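Local coordinates for Slr0280 protein (Synechocystis sp., PDB 5H3K) that is of uncharacterised function but carries a phosphodiester glycosidase (NAGPA-type) domain, consistent with a role in hydrolysing sugar phosphodiesters, at residues A[75-80]-A[126-131]. Numbering follows the deposited sequence.
Sequences QTRTGL and DVTSLL
T78 is gripped through its backbone by two successive residues of the other segment. Its N donates to T128 OG1 at 2.8 Å, nearly straight with an N-H...O angle of 165°. Its O accepts from V127 N at 2.9 Å. The T128 hydroxyl thus takes the place a main-chain carbonyl would fill in a continued sheet. T128 OG1 is beside its own backbone N (chi1 -45°), which turns it to the strand and leaves CG2 near T76 O. Beside this pair, R77 NH1 forms a salt bridge with D126 OD2 at 3.1 Å. The carboxylate oxygen lies in the guanidinium plane, at its edge; NH1 comes to its syn side but 33° out of the carboxylate plane, with the two flat groups turned well away from coplanar. On the other flank, V127 CG2 packs on L80 CG at 4.0 Å.

This is where strand 122-126 leaves its antiparallel partner 75-81: G79 and D126 form a non-hydrogen-bonded pair (CA to CA 4.2 Å), and an Asx turn follows, D126 OD1 accepting from T128 N at 3.0 Å. T128 OG1 donates to the same D126 OD1 at 2.7 Å, which orients the hydroxyl that receives T78 N. Farther out, W70 of strand 61-72 touches the side chains of R77 and D126, while T78 OG1 is hydrogen-bonded to Q69 NE2.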
# COMPACT_ATOMS: atom_id res chain seq x y z
N GLN A 75 -23.77 26.17 -11.82
CA GLN A 75 -23.51 25.04 -12.72
C GLN A 75 -23.22 23.76 -11.95
O GLN A 75 -22.73 23.80 -10.83
CB GLN A 75 -22.30 25.34 -13.60
CG GLN A 75 -22.48 26.41 -14.65
CD GLN A 75 -21.22 26.59 -15.47
OE1 GLN A 75 -20.39 25.68 -15.55
NE2 GLN A 75 -21.05 27.77 -16.06
N THR A 76 -23.49 22.62 -12.59
CA THR A 76 -23.08 21.34 -12.04
C THR A 76 -21.66 20.99 -12.51
O THR A 76 -21.40 20.92 -13.71
CB THR A 76 -24.04 20.22 -12.46
OG1 THR A 76 -25.37 20.55 -12.03
CG2 THR A 76 -23.63 18.89 -11.85
N ARG A 77 -20.75 20.80 -11.56
CA ARG A 77 -19.38 20.44 -11.91
C ARG A 77 -19.16 18.98 -11.60
O ARG A 77 -19.77 18.43 -10.68
CB ARG A 77 -18.38 21.29 -11.12
CG ARG A 77 -18.54 22.80 -11.27
CD ARG A 77 -18.24 23.26 -12.69
NE ARG A 77 -18.32 24.72 -12.79
CZ ARG A 77 -17.29 25.54 -12.57
NH1 ARG A 77 -16.10 25.04 -12.24
NH2 ARG A 77 -17.45 26.85 -12.68
N THR A 78 -18.29 18.34 -12.38
CA THR A 78 -17.94 16.94 -12.13
C THR A 78 -16.46 16.82 -11.86
O THR A 78 -15.63 17.33 -12.64
CB THR A 78 -18.30 16.04 -13.32
OG1 THR A 78 -19.68 16.20 -13.65
CG2 THR A 78 -18.02 14.57 -12.97
N GLY A 79 -16.13 16.14 -10.77
CA GLY A 79 -14.75 15.93 -10.38
C GLY A 79 -14.43 14.44 -10.32
O GLY A 79 -15.28 13.64 -9.94
N LEU A 80 -13.21 14.07 -10.71
CA LEU A 80 -12.76 12.68 -10.65
C LEU A 80 -11.49 12.62 -9.80
O LEU A 80 -10.66 13.52 -9.89
CB LEU A 80 -12.42 12.17 -12.05
CG LEU A 80 -13.49 12.30 -13.13
CD1 LEU A 80 -13.02 11.59 -14.39
CD2 LEU A 80 -14.78 11.71 -12.65
N ASP A 126 -11.66 18.85 -11.40
CA ASP A 126 -12.87 19.33 -12.08
C ASP A 126 -12.68 19.16 -13.59
O ASP A 126 -11.96 19.93 -14.22
CB ASP A 126 -13.13 20.79 -11.70
CG ASP A 126 -14.44 21.33 -12.28
OD1 ASP A 126 -14.88 20.88 -13.36
OD2 ASP A 126 -15.04 22.24 -11.65
N VAL A 127 -13.32 18.13 -14.15
CA VAL A 127 -13.13 17.79 -15.56
C VAL A 127 -14.28 18.31 -16.44
O VAL A 127 -14.37 17.96 -17.62
CB VAL A 127 -12.99 16.26 -15.77
CG1 VAL A 127 -11.76 15.74 -15.02
CG2 VAL A 127 -14.25 15.54 -15.33
N THR A 128 -15.13 19.16 -15.86
CA THR A 128 -16.32 19.67 -16.55
C THR A 128 -16.01 20.34 -17.88
O THR A 128 -16.61 20.02 -18.91
CB THR A 128 -17.12 20.65 -15.67
OG1 THR A 128 -17.24 20.11 -14.34
CG2 THR A 128 -18.51 20.87 -16.23
N SER A 129 -15.06 21.27 -17.87
CA SER A 129 -14.69 21.98 -19.09
C SER A 129 -13.92 21.10 -20.06
O SER A 129 -14.12 21.15 -21.28
CB SER A 129 -13.87 23.23 -18.77
OG SER A 129 -14.71 24.23 -18.21
N LEU A 130 -13.01 20.30 -19.50
CA LEU A 130 -12.19 19.39 -20.27
C LEU A 130 -13.03 18.53 -21.20
O LEU A 130 -12.68 18.31 -22.36
CB LEU A 130 -11.41 18.48 -19.33
CG LEU A 130 -10.40 17.51 -19.96
CD1 LEU A 130 -9.30 18.28 -20.65
CD2 LEU A 130 -9.83 16.60 -18.89
N LEU A 131 -14.16 18.06 -20.68
CA LEU A 131 -14.98 17.07 -21.39
C LEU A 131 -16.27 17.67 -21.92
O LEU A 131 -17.18 16.94 -22.31
CB LEU A 131 -15.32 15.92 -20.46
CG LEU A 131 -14.11 15.21 -19.86
CD1 LEU A 131 -14.55 14.12 -18.91
CD2 LEU A 131 -13.26 14.65 -21.00